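Local coordinates for protein putative transcriptional regulator (Clostridium difficile, PDB 3QI7) that is of uncertain function but has a periplasmic binding protein-like fold, is probably a lipoprotein, and may bind a small ligand such as a sugar, at residues A[13-18]-A[90-95]; A[99-104]-A[119-124]; A[114-119]-A[130-135]; A[327-332]-A[357-362]. One frame throughout, in Å; residues are numbered along the deposited sequence.

Contact 1 of 4, residues A[13-18]-A[90-95]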
loop_
_atom_site.group_PDB
_atom_site.type_symbol
_atom_site.label_atom_id
_atom_site.label_comp_id
_atom_site.label_asym_id
_atom_site.label_seq_id
_atom_site.Cartn_x
_atom_site.Cartn_y
_atom_site.Cartn_z
ATOM N N PHE A 13 -1.772 -23.810 14.650
ATOM C CA PHE A 13 -2.789 -22.767 14.570
ATOM C C PHE A 13 -3.050 -22.289 13.159
ATOM O O PHE A 13 -2.301 -22.604 12.235
ATOM C CB PHE A 13 -2.433 -21.609 15.518
ATOM C CG PHE A 13 -1.162 -20.888 15.170
ATOM C CD1 PHE A 13 0.077 -21.382 15.578
ATOM C CD2 PHE A 13 -1.201 -19.694 14.446
ATOM C CE1 PHE A 13 1.254 -20.708 15.286
ATOM C CE2 PHE A 13 -0.022 -19.010 14.134
ATOM C CZ PHE A 13 1.214 -19.523 14.566
ATOM N N LYS A 14 -4.154 -21.569 12.989
ATOM C CA LYS A 14 -4.455 -20.908 11.705
ATOM C C LYS A 14 -4.430 -19.377 11.863
ATOM O O LYS A 14 -4.853 -18.827 12.901
ATOM C CB LYS A 14 -5.820 -21.355 11.168
ATOM C CG LYS A 14 -5.964 -22.857 10.891
ATOM C CD LYS A 14 -7.330 -23.143 10.265
ATOM C CE LYS A 14 -7.550 -24.636 9.977
ATOM N NZ LYS A 14 -8.994 -24.965 10.119
ATOM N N VAL A 15 -3.879 -18.713 10.859
ATOM C CA VAL A 15 -3.999 -17.271 10.701
ATOM C C VAL A 15 -4.990 -17.030 9.567
ATOM O O VAL A 15 -4.709 -17.331 8.411
ATOM C CB VAL A 15 -2.643 -16.620 10.380
ATOM C CG1 VAL A 15 -2.805 -15.099 10.209
ATOM C CG2 VAL A 15 -1.621 -16.916 11.512
ATOM N N ALA A 16 -6.165 -16.528 9.903
ATOM C CA ALA A 16 -7.168 -16.257 8.884
ATOM C C ALA A 16 -6.866 -14.896 8.271
ATOM O O ALA A 16 -6.568 -13.963 9.007
ATOM C CB ALA A 16 -8.588 -16.288 9.491
ATOM N N VAL A 17 -6.942 -14.802 6.941
ATOM C CA VAL A 17 -6.662 -13.584 6.223
ATOM C C VAL A 17 -7.814 -13.277 5.272
ATOM O O VAL A 17 -8.094 -14.047 4.353
ATOM C CB VAL A 17 -5.323 -13.665 5.422
ATOM C CG1 VAL A 17 -5.027 -12.343 4.796
ATOM C CG2 VAL A 17 -4.165 -14.085 6.353
ATOM N N VAL A 18 -8.468 -12.134 5.496
ATOM C CA VAL A 18 -9.629 -11.725 4.724
ATOM C C VAL A 18 -9.232 -10.702 3.663
ATOM O O VAL A 18 -8.637 -9.649 3.977
ATOM C CB VAL A 18 -10.690 -11.099 5.659
ATOM C CG1 VAL A 18 -11.967 -10.683 4.857
ATOM C CG2 VAL A 18 -10.995 -12.049 6.783
ATOM N N ALA A 90 -5.577 -15.946 14.939
ATOM C CA ALA A 90 -5.483 -14.548 14.556
ATOM C C ALA A 90 -6.303 -14.298 13.293
ATOM O O ALA A 90 -6.461 -15.197 12.448
ATOM C CB ALA A 90 -4.007 -14.137 14.353
ATOM N N ILE A 91 -6.852 -13.091 13.195
ATOM C CA ILE A 91 -7.543 -12.651 11.979
ATOM C C ILE A 91 -6.937 -11.346 11.457
ATOM O O ILE A 91 -6.903 -10.345 12.171
ATOM C CB ILE A 91 -9.068 -12.456 12.200
ATOM C CG1 ILE A 91 -9.713 -13.741 12.730
ATOM C CG2 ILE A 91 -9.740 -12.046 10.890
ATOM C CD1 ILE A 91 -11.161 -13.559 13.190
ATOM N N VAL A 92 -6.474 -11.378 10.204
ATOM C CA VAL A 92 -5.978 -10.227 9.490
ATOM C C VAL A 92 -7.011 -9.860 8.417
ATOM O O VAL A 92 -7.435 -10.712 7.641
ATOM C CB VAL A 92 -4.593 -10.547 8.808
ATOM C CG1 VAL A 92 -4.102 -9.376 7.949
ATOM C CG2 VAL A 92 -3.537 -10.945 9.867
ATOM N N VAL A 93 -7.406 -8.595 8.374
ATOM C CA VAL A 93 -8.323 -8.092 7.358
ATOM C C VAL A 93 -7.606 -7.039 6.498
ATOM O O VAL A 93 -7.034 -6.095 7.027
ATOM C CB VAL A 93 -9.583 -7.483 8.021
ATOM C CG1 VAL A 93 -10.494 -6.881 6.953
ATOM C CG2 VAL A 93 -10.321 -8.520 8.848
ATOM N N SER A 94 -7.605 -7.214 5.178
ATOM C CA SER A 94 -6.992 -6.268 4.276
ATOM C C SER A 94 -7.978 -5.739 3.202
ATOM O O SER A 94 -8.261 -6.428 2.237
ATOM C CB SER A 94 -5.761 -6.915 3.596
ATOM O OG SER A 94 -4.981 -5.950 2.882
ATOM N N THR A 95 -8.482 -4.515 3.388
ATOM C CA THR A 95 -9.313 -3.815 2.387
ATOM C C THR A 95 -9.251 -2.300 2.633
ATOM O O THR A 95 -9.281 -1.854 3.778
ATOM C CB THR A 95 -10.838 -4.274 2.425
ATOM O OG1 THR A 95 -11.631 -3.502 1.491
ATOM C CG2 THR A 95 -11.450 -4.095 3.826
#

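Contact 2 of 4, residues A[99-104]-A[119-124]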
loop_
_atom_site.group_PDB
_atom_site.type_symbol
_atom_site.label_atom_id
_atom_site.label_comp_id
_atom_site.label_asym_id
_atom_site.label_seq_id
_atom_site.Cartn_x
_atom_site.Cartn_y
_atom_site.Cartn_z
ATOM N N GLY A 99 -16.588 -0.930 6.751
ATOM C CA GLY A 99 -17.792 -1.692 6.984
ATOM C C GLY A 99 -17.622 -2.948 7.808
ATOM O O GLY A 99 -18.613 -3.459 8.344
ATOM N N LEU A 100 -16.393 -3.468 7.911
ATOM C CA LEU A 100 -16.203 -4.797 8.494
ATOM C C LEU A 100 -15.917 -4.750 9.999
ATOM O O LEU A 100 -15.884 -5.794 10.673
ATOM C CB LEU A 100 -15.100 -5.560 7.748
ATOM C CG LEU A 100 -15.359 -5.757 6.244
ATOM C CD1 LEU A 100 -14.084 -6.272 5.538
ATOM C CD2 LEU A 100 -16.569 -6.695 5.982
ATOM N N LEU A 101 -15.757 -3.556 10.547
ATOM C CA LEU A 101 -15.422 -3.442 11.969
ATOM C C LEU A 101 -16.378 -4.198 12.909
ATOM O O LEU A 101 -15.906 -4.880 13.832
ATOM C CB LEU A 101 -15.278 -1.969 12.385
ATOM C CG LEU A 101 -14.747 -1.676 13.792
ATOM C CD1 LEU A 101 -13.431 -2.393 14.072
ATOM C CD2 LEU A 101 -14.579 -0.166 13.964
ATOM N N PRO A 102 -17.721 -4.117 12.680
ATOM C CA PRO A 102 -18.604 -4.874 13.589
ATOM C C PRO A 102 -18.278 -6.356 13.641
ATOM O O PRO A 102 -18.430 -6.979 14.702
ATOM C CB PRO A 102 -20.018 -4.636 13.021
ATOM C CG PRO A 102 -19.903 -3.312 12.292
ATOM C CD PRO A 102 -18.505 -3.366 11.678
ATOM N N ALA A 103 -17.798 -6.903 12.525
ATOM C CA ALA A 103 -17.426 -8.307 12.476
ATOM C C ALA A 103 -16.327 -8.627 13.496
ATOM O O ALA A 103 -16.386 -9.650 14.191
ATOM C CB ALA A 103 -16.970 -8.707 11.056
ATOM N N LEU A 104 -15.312 -7.764 13.562
ATOM C CA LEU A 104 -14.196 -8.008 14.455
ATOM C C LEU A 104 -14.571 -7.759 15.921
ATOM O O LEU A 104 -14.019 -8.401 16.817
ATOM C CB LEU A 104 -12.985 -7.182 14.037
ATOM C CG LEU A 104 -12.395 -7.558 12.661
ATOM C CD1 LEU A 104 -11.241 -6.669 12.297
ATOM C CD2 LEU A 104 -11.960 -8.996 12.590
ATOM N N ALA A 119 -4.966 -4.309 8.140
ATOM C CA ALA A 119 -3.787 -4.192 7.321
ATOM C C ALA A 119 -4.036 -3.999 5.798
ATOM O O ALA A 119 -3.574 -4.771 4.975
ATOM C CB ALA A 119 -2.892 -5.386 7.600
ATOM N N PRO A 120 -4.752 -2.918 5.403
ATOM C CA PRO A 120 -5.443 -1.935 6.225
ATOM C C PRO A 120 -6.919 -2.265 6.318
ATOM O O PRO A 120 -7.357 -3.259 5.752
ATOM C CB PRO A 120 -5.262 -0.637 5.402
ATOM C CG PRO A 120 -5.483 -1.145 3.929
ATOM C CD PRO A 120 -4.850 -2.580 3.956
HETATM N N MSE A 121 -7.680 -1.471 7.069
HETATM C CA MSE A 121 -9.144 -1.437 6.914
HETATM C C MSE A 121 -9.559 0.027 6.639
HETATM O O MSE A 121 -8.820 0.961 6.966
HETATM C CB MSE A 121 -9.844 -2.008 8.145
HETATM C CG MSE A 121 -9.837 -3.556 8.160
HETATM SE SE MSE A 121 -10.384 -4.329 9.885
HETATM C CE MSE A 121 -12.268 -3.766 9.951
ATOM N N GLY A 122 -10.729 0.221 6.037
ATOM C CA GLY A 122 -11.156 1.538 5.610
ATOM C C GLY A 122 -11.944 2.297 6.651
ATOM O O GLY A 122 -12.332 3.443 6.417
ATOM N N ASP A 123 -12.188 1.670 7.799
ATOM C CA ASP A 123 -13.014 2.290 8.847
ATOM C C ASP A 123 -12.320 3.447 9.561
ATOM O O ASP A 123 -11.106 3.614 9.489
ATOM C CB ASP A 123 -13.459 1.236 9.871
ATOM C CG ASP A 123 -13.985 -0.038 9.204
ATOM O OD1 ASP A 123 -13.159 -0.849 8.730
ATOM O OD2 ASP A 123 -15.217 -0.224 9.134
ATOM N N ASP A 124 -13.108 4.249 10.269
ATOM C CA ASP A 124 -12.583 5.366 11.062
ATOM C C ASP A 124 -11.388 4.893 11.930
ATOM O O ASP A 124 -11.498 3.903 12.656
ATOM C CB ASP A 124 -13.706 5.900 11.979
ATOM C CG ASP A 124 -13.263 7.089 12.832
ATOM O OD1 ASP A 124 -12.345 6.934 13.659
ATOM O OD2 ASP A 124 -13.853 8.176 12.695
HETATM O O HOH W 1 -13.764 -2.654 6.766
#

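Contact 3 of 4, residues A[114-119]-A[130-135]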
loop_
_atom_site.group_PDB
_atom_site.type_symbol
_atom_site.label_atom_id
_atom_site.label_comp_id
_atom_site.label_asym_id
_atom_site.label_seq_id
_atom_site.Cartn_x
_atom_site.Cartn_y
_atom_site.Cartn_z
ATOM N N ILE A 114 -8.282 -14.312 20.235
ATOM C CA ILE A 114 -7.935 -14.113 18.824
ATOM C C ILE A 114 -7.309 -12.722 18.618
ATOM O O ILE A 114 -7.876 -11.705 18.997
ATOM C CB ILE A 114 -9.164 -14.314 17.878
ATOM C CG1 ILE A 114 -9.617 -15.777 17.919
ATOM C CG2 ILE A 114 -8.829 -13.906 16.433
ATOM C CD1 ILE A 114 -10.669 -16.193 16.832
ATOM N N ILE A 115 -6.126 -12.705 18.002
ATOM C CA ILE A 115 -5.410 -11.475 17.698
ATOM C C ILE A 115 -5.990 -10.895 16.424
ATOM O O ILE A 115 -5.968 -11.558 15.394
ATOM C CB ILE A 115 -3.945 -11.796 17.480
ATOM C CG1 ILE A 115 -3.354 -12.320 18.793
ATOM C CG2 ILE A 115 -3.180 -10.565 17.001
ATOM C CD1 ILE A 115 -1.907 -12.715 18.668
ATOM N N THR A 116 -6.527 -9.683 16.487
ATOM C CA THR A 116 -7.088 -9.028 15.292
ATOM C C THR A 116 -6.204 -7.897 14.759
ATOM O O THR A 116 -5.677 -7.092 15.525
ATOM C CB THR A 116 -8.510 -8.497 15.590
ATOM O OG1 THR A 116 -8.485 -7.703 16.782
ATOM C CG2 THR A 116 -9.494 -9.684 15.753
ATOM N N ILE A 117 -6.033 -7.851 13.437
ATOM C CA ILE A 117 -5.113 -6.931 12.804
ATOM C C ILE A 117 -5.760 -6.363 11.532
ATOM O O ILE A 117 -6.223 -7.130 10.673
ATOM C CB ILE A 117 -3.789 -7.637 12.410
ATOM C CG1 ILE A 117 -3.215 -8.434 13.583
ATOM C CG2 ILE A 117 -2.763 -6.627 11.833
ATOM C CD1 ILE A 117 -1.888 -9.052 13.313
ATOM N N SER A 118 -5.850 -5.043 11.451
ATOM C CA SER A 118 -6.233 -4.357 10.224
ATOM C C SER A 118 -4.930 -4.062 9.442
ATOM O O SER A 118 -3.905 -3.615 10.020
ATOM C CB SER A 118 -7.068 -3.088 10.516
ATOM O OG SER A 118 -6.319 -2.074 11.230
ATOM N N ALA A 119 -4.966 -4.309 8.140
ATOM C CA ALA A 119 -3.787 -4.192 7.321
ATOM C C ALA A 119 -4.036 -3.999 5.798
ATOM O O ALA A 119 -3.574 -4.771 4.975
ATOM C CB ALA A 119 -2.892 -5.386 7.600
ATOM N N GLN A 130 -9.671 1.532 18.918
ATOM C CA GLN A 130 -10.450 1.102 20.085
ATOM C C GLN A 130 -10.771 -0.393 20.002
ATOM O O GLN A 130 -10.667 -1.099 20.988
ATOM C CB GLN A 130 -11.753 1.923 20.196
ATOM C CG GLN A 130 -12.478 1.819 21.557
ATOM C CD GLN A 130 -13.789 2.613 21.617
ATOM O OE1 GLN A 130 -14.046 3.495 20.801
ATOM N NE2 GLN A 130 -14.616 2.291 22.594
ATOM N N PHE A 131 -11.142 -0.870 18.810
ATOM C CA PHE A 131 -11.795 -2.209 18.707
ATOM C C PHE A 131 -10.981 -3.317 18.040
ATOM O O PHE A 131 -11.398 -4.473 18.082
ATOM C CB PHE A 131 -13.155 -2.082 17.994
ATOM C CG PHE A 131 -14.143 -1.221 18.729
ATOM C CD1 PHE A 131 -14.590 -1.580 19.982
ATOM C CD2 PHE A 131 -14.615 -0.039 18.158
ATOM C CE1 PHE A 131 -15.501 -0.773 20.669
ATOM C CE2 PHE A 131 -15.518 0.773 18.831
ATOM C CZ PHE A 131 -15.966 0.406 20.087
ATOM N N VAL A 132 -9.851 -2.970 17.425
ATOM C CA VAL A 132 -8.981 -3.952 16.755
ATOM C C VAL A 132 -7.611 -3.918 17.422
ATOM O O VAL A 132 -7.091 -2.827 17.735
ATOM C CB VAL A 132 -8.876 -3.644 15.227
ATOM C CG1 VAL A 132 -7.960 -4.642 14.518
ATOM C CG2 VAL A 132 -10.286 -3.600 14.578
ATOM N N ASP A 133 -7.003 -5.086 17.660
ATOM C CA ASP A 133 -5.750 -5.135 18.455
ATOM C C ASP A 133 -4.547 -4.367 17.835
ATOM O O ASP A 133 -3.907 -3.583 18.521
ATOM C CB ASP A 133 -5.304 -6.589 18.719
ATOM C CG ASP A 133 -6.340 -7.404 19.468
ATOM O OD1 ASP A 133 -7.000 -6.838 20.358
ATOM O OD2 ASP A 133 -6.488 -8.633 19.175
ATOM N N VAL A 134 -4.225 -4.651 16.561
ATOM C CA VAL A 134 -3.093 -4.034 15.832
ATOM C C VAL A 134 -3.615 -3.468 14.523
ATOM O O VAL A 134 -4.373 -4.127 13.820
ATOM C CB VAL A 134 -1.960 -5.044 15.544
ATOM C CG1 VAL A 134 -0.780 -4.359 14.822
ATOM C CG2 VAL A 134 -1.487 -5.694 16.847
ATOM N N ASN A 135 -3.266 -2.220 14.259
ATOM C CA ASN A 135 -3.739 -1.473 13.099
ATOM C C ASN A 135 -2.577 -0.864 12.329
ATOM O O ASN A 135 -1.793 -0.114 12.879
ATOM C CB ASN A 135 -4.733 -0.407 13.546
ATOM C CG ASN A 135 -5.930 -1.016 14.262
ATOM O OD1 ASN A 135 -6.810 -1.588 13.612
ATOM N ND2 ASN A 135 -5.931 -0.971 15.604
HETATM O O HOH W 2 -11.285 -6.883 17.189
#

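Contact 4 of 4, residues A[327-332]-A[357-362]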
loop_
_atom_site.group_PDB
_atom_site.type_symbol
_atom_site.label_atom_id
_atom_site.label_comp_id
_atom_site.label_asym_id
_atom_site.label_seq_id
_atom_site.Cartn_x
_atom_site.Cartn_y
_atom_site.Cartn_z
ATOM N N THR A 327 1.059 -9.579 22.872
ATOM C CA THR A 327 -0.157 -8.802 22.693
ATOM C C THR A 327 0.215 -7.444 22.049
ATOM O O THR A 327 1.402 -7.159 21.775
ATOM C CB THR A 327 -0.880 -8.595 24.060
ATOM O OG1 THR A 327 -0.010 -7.874 24.936
ATOM C CG2 THR A 327 -1.283 -9.949 24.710
ATOM N N GLN A 328 -0.800 -6.617 21.799
ATOM C CA GLN A 328 -0.608 -5.324 21.096
ATOM C C GLN A 328 0.478 -4.454 21.761
ATOM O O GLN A 328 1.202 -3.750 21.079
ATOM C CB GLN A 328 -1.927 -4.545 21.030
ATOM C CG GLN A 328 -2.513 -4.192 22.439
ATOM C CD GLN A 328 -3.949 -3.715 22.431
ATOM O OE1 GLN A 328 -4.486 -3.325 21.407
ATOM N NE2 GLN A 328 -4.578 -3.735 23.601
ATOM N N GLU A 329 0.580 -4.509 23.092
ATOM C CA GLU A 329 1.543 -3.687 23.816
ATOM C C GLU A 329 2.961 -4.068 23.455
ATOM O O GLU A 329 3.823 -3.206 23.427
ATOM C CB GLU A 329 1.411 -3.804 25.347
ATOM C CG GLU A 329 0.086 -3.352 25.920
ATOM C CD GLU A 329 -0.922 -4.497 26.030
ATOM O OE1 GLU A 329 -0.815 -5.473 25.249
ATOM O OE2 GLU A 329 -1.825 -4.407 26.892
ATOM N N ASP A 330 3.196 -5.354 23.187
ATOM C CA ASP A 330 4.550 -5.862 22.899
ATOM C C ASP A 330 5.058 -5.477 21.517
ATOM O O ASP A 330 6.271 -5.294 21.332
ATOM C CB ASP A 330 4.586 -7.377 22.978
ATOM C CG ASP A 330 4.270 -7.904 24.345
ATOM O OD1 ASP A 330 4.918 -7.456 25.309
ATOM O OD2 ASP A 330 3.389 -8.775 24.449
ATOM N N VAL A 331 4.151 -5.347 20.555
ATOM C CA VAL A 331 4.562 -5.158 19.156
ATOM C C VAL A 331 4.283 -3.755 18.586
ATOM O O VAL A 331 4.943 -3.354 17.643
ATOM C CB VAL A 331 3.977 -6.265 18.203
ATOM C CG1 VAL A 331 4.321 -7.682 18.730
ATOM C CG2 VAL A 331 2.475 -6.118 17.984
ATOM N N CYS A 332 3.339 -3.015 19.164
ATOM C CA CYS A 332 2.937 -1.731 18.606
ATOM C C CYS A 332 3.860 -0.625 19.131
ATOM O O CYS A 332 3.532 0.093 20.085
ATOM C CB CYS A 332 1.472 -1.431 18.886
ATOM S SG CYS A 332 0.338 -2.535 18.042
ATOM N N VAL A 357 -1.187 8.400 22.429
ATOM C CA VAL A 357 -2.040 7.490 23.195
ATOM C C VAL A 357 -2.534 6.308 22.368
ATOM O O VAL A 357 -2.556 5.186 22.877
ATOM C CB VAL A 357 -3.222 8.245 23.829
ATOM C CG1 VAL A 357 -4.275 7.272 24.380
ATOM C CG2 VAL A 357 -2.697 9.190 24.917
ATOM N N LEU A 358 -2.898 6.551 21.096
ATOM C CA LEU A 358 -3.370 5.496 20.172
ATOM C C LEU A 358 -2.173 4.816 19.521
ATOM O O LEU A 358 -1.952 4.896 18.304
ATOM C CB LEU A 358 -4.355 6.056 19.131
ATOM C CG LEU A 358 -5.543 6.869 19.705
ATOM C CD1 LEU A 358 -6.501 7.351 18.601
ATOM C CD2 LEU A 358 -6.264 6.045 20.757
ATOM N N TYR A 359 -1.400 4.136 20.361
ATOM C CA TYR A 359 -0.142 3.538 19.931
ATOM C C TYR A 359 -0.382 2.313 19.051
ATOM O O TYR A 359 0.498 1.914 18.272
ATOM C CB TYR A 359 0.694 3.180 21.164
ATOM C CG TYR A 359 0.105 2.038 21.912
ATOM C CD1 TYR A 359 0.390 0.729 21.537
ATOM C CD2 TYR A 359 -0.795 2.247 22.942
ATOM C CE1 TYR A 359 -0.173 -0.338 22.179
ATOM C CE2 TYR A 359 -1.370 1.184 23.601
ATOM C CZ TYR A 359 -1.047 -0.098 23.231
ATOM O OH TYR A 359 -1.608 -1.151 23.870
ATOM N N ASN A 360 -1.567 1.706 19.163
ATOM C CA ASN A 360 -1.852 0.481 18.428
ATOM C C ASN A 360 -2.358 0.738 17.004
ATOM O O ASN A 360 -2.842 -0.191 16.333
ATOM C CB ASN A 360 -2.785 -0.462 19.197
ATOM C CG ASN A 360 -4.183 0.040 19.268
ATOM O OD1 ASN A 360 -4.391 1.238 19.421
ATOM N ND2 ASN A 360 -5.161 -0.855 19.115
ATOM N N TYR A 361 -2.245 1.983 16.542
ATOM C CA TYR A 361 -2.456 2.284 15.115
ATOM C C TYR A 361 -1.168 2.877 14.656
ATOM O O TYR A 361 -0.753 3.900 15.180
ATOM C CB TYR A 361 -3.667 3.231 14.878
ATOM C CG TYR A 361 -3.910 3.420 13.388
ATOM C CD1 TYR A 361 -2.985 4.100 12.607
ATOM C CD2 TYR A 361 -5.027 2.876 12.752
ATOM C CE1 TYR A 361 -3.148 4.232 11.234
ATOM C CE2 TYR A 361 -5.183 2.997 11.369
ATOM C CZ TYR A 361 -4.255 3.698 10.630
ATOM O OH TYR A 361 -4.366 3.893 9.272
ATOM N N GLN A 362 -0.496 2.231 13.692
ATOM C CA GLN A 362 0.821 2.674 13.258
ATOM C C GLN A 362 0.790 2.850 11.761
ATOM O O GLN A 362 0.347 1.943 11.062
ATOM C CB GLN A 362 1.883 1.635 13.634
ATOM C CG GLN A 362 2.158 1.551 15.173
ATOM C CD GLN A 362 3.074 2.631 15.715
ATOM O OE1 GLN A 362 3.871 3.210 14.972
ATOM N NE2 GLN A 362 3.021 2.863 17.047
#

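Contact 1 of 4, residues A[13-18]-A[90-95]
Val18 and Val93 lie side by side and point the same way, next to each other on two parallel strands. The segments 13-18 and 90-95 pair in register from Val15 with Ala90 to Val18 with Val93. Their axes come within 4.7 Å. Four backbone hydrogen bonds join them. Ala16 donates N to Ala90 O and accepts Val92 N on its own O. Val18 does the same with Val92 O and Ser94 N. Val92 N to Ala16 O is nearly straight, at 174°.

From Val18 the side chain starts beside the partner backbone, with CB 3.8 Å from Val92 O. The same CB meets Val93 CG2 at 4.1 Å. CG2 lies beside the backbone N of Val18, anti to its carbonyl carbon. Val18 CG2 lies 4.1 Å from Val93 CG2 and 4.3 Å from Ile91 CG2. These valines and Ile91 share a face with Ala16. On the other face, Val15 CG1 touches Val92 CG2 at 4.2 Å. Ala90 N is buried without a partner in the model.

The strands lie inside a layered alpha/beta lobe. Helix 306-324 covers the face of Val17, Ala90 and Val92. Helix 101-110 covers Ile91 and Val93. Strand 57-63 continues the sheet beyond strand 13-19.

Contact 2 of 4, residues A[99-104]-A[119-124]
Leu104 and the selenomethionine Met121 reach toward each other tip to tip. Leu104 CD1 stops 3.5 Å from Met121 SE. The Met121 side chain then bends at its last torsion (chi3 66°). This bend turns CE toward the backbone of Leu100 and Leu101, while Met121 CE stays 3.9 Å from Leu104 CD1. There CE of Met121 lies 3.5 Å from Leu101 N and 4.0 Å from Leu100 CB. Leu101 N is buried and has no partner in the model, so the methyl group covers a polar atom without bonding to it.

Both segments follow C-terminal ends of parallel strands, 88-94 and 115-118. In periplasmic binding protein-like folds such loops commonly face the cleft between lobes. Here the loop 119-124 starts with a cis peptide bond before Pro120. Val93 of strand 88-94 packs on Met121, Leu100 and Leu104 alike. Leu128 of helix 125-131 packs on Met121 as well.

Asp123 comes in beside the selenomethionine and turns its carboxylate to the same backbone. Its OD2 accepts Gly99 N at 2.8 Å, with an N-H...O angle of 167°. The donor sits above the carboxylate plane, 39° out of it. OD1 takes a proton from a water at 2.7 Å, and this water accepts Leu100 N. Two successive backbone N-H groups are thus held by one carboxylate, one directly and one through water. Together they would probably favour the negative charge. Leu101 CB packs alongside, 3.7 Å from Asp123 OD2.

Contact 3 of 4, residues A[114-119]-A[130-135]
Ile117 pairs with Val134 and Ser118 with Asn135 in a short parallel ladder. Two backbone bonds hold it: Val134 N to Thr116 O at 3.0 Å, and Ser118 N to Val134 O. Ahead of the ladder, segment 130-135 is still leaving helix 125-131, with Val132 its first non-helical residue.

Side chains replace backbone pairing at that point. Thr116 and Asp133 cross at about a right angle and exchange bonds. Thr116 N donates to Asp133 OD2 at 2.9 Å, on the anti side but 33° out of the carboxylate plane. Asp133 N donates in return to Thr116 OG1 at 3.1 Å. OG1 can do this because it stands between the backbone N and carbonyl carbon of Thr116 (chi1 51°). A water links OG1 to Phe131 O. Lys108 NZ makes a salt bridge to Asp133 OD2 and also bonds Ile114 O, which probably eases the closeness of these two acceptors.

At the second ladder pair, Ser118 OG donates to Asn135 OD1; the 2.5 Å length is very short and its exact value doubtful. Asn135 ND2 bonds Val132 O and Asn360 O, which helps fix the amide. On the opposite face, Ile117 CG1 lies 4.1 Å from Val134 CB. Strand 115-118, helix 125-131 and strand 134-137 form a compact beta-alpha-beta unit, the building block of this Rossmann-like lobe.

Contact 4 of 4, residues A[327-332]-A[357-362]
Cys332 and Tyr359 meet where a short helix, 328-331, abuts a type I beta turn from Leu358 to Tyr361. The turn leads into strand 361-370, which joins the central sheet of the periplasmic binding protein-like fold beside strand 134-137.

The tight part lies round Cys332. Its CB touches Tyr359 CD1 at 3.6 Å and is about as close to Tyr359 O. SG leaves CB anti to the carbonyl carbon (chi1 -67°) and comes to rest 3.7 Å from Asn360 CA. Val134 packs on Cys332 from the neighbouring strand. The Asn360 side chain is tied down outside the two segments: its OD1 bonds to Ser129 OG and its ND2 to Asp133 O. These bonds link the turn to helix 125-131 and to the residue just before strand 134-137.

Toward solvent the contact is looser. No clear hydrogen bond spans the two segments. The Tyr359 ring reaches the helix with Gln328 O at its edge and in its plane, 3.8 Å from Tyr359 CE1. Gln328 crosses the Tyr359 side chain at about a right angle. Tyr359 OH ends near two methylene groups, 3.5 Å from both Gln328 CG and Glu329 CG. Glu329 is exposed, and its carboxylate turns back to accept Thr327 OG1, at the N-cap position of the helix.

Back on the buried side, Gln362 NE2 donates to Tyr359 O at 3.0 Å, in the carbonyl plane and on a lone pair.

How the contacts relate
Contacts 1, 3 and 4 follow one another across a single sheet. Contact 1 passes to contact 3 through Ile91 N and Ile115 O, 2.8 Å apart. Contact 3 passes to contact 4 through Asn135 O and Gln362 N, also 2.8 Å apart. The centres of contacts 1 and 4 are about 18 Å apart, and the two do not touch. Contact 2 lies at the C-terminal ends of strands 88-94 and 115-118. It shares Ala119 with contact 3, and Ser94 OG of contact 1 bonds Ala119 O. Leu101 CD1 of contact 2 packs 3.4 Å from Val132 CG2 of contact 3. The four contacts include no bound ligand; contact 2 sits where such folds commonly line the interlobe cleft.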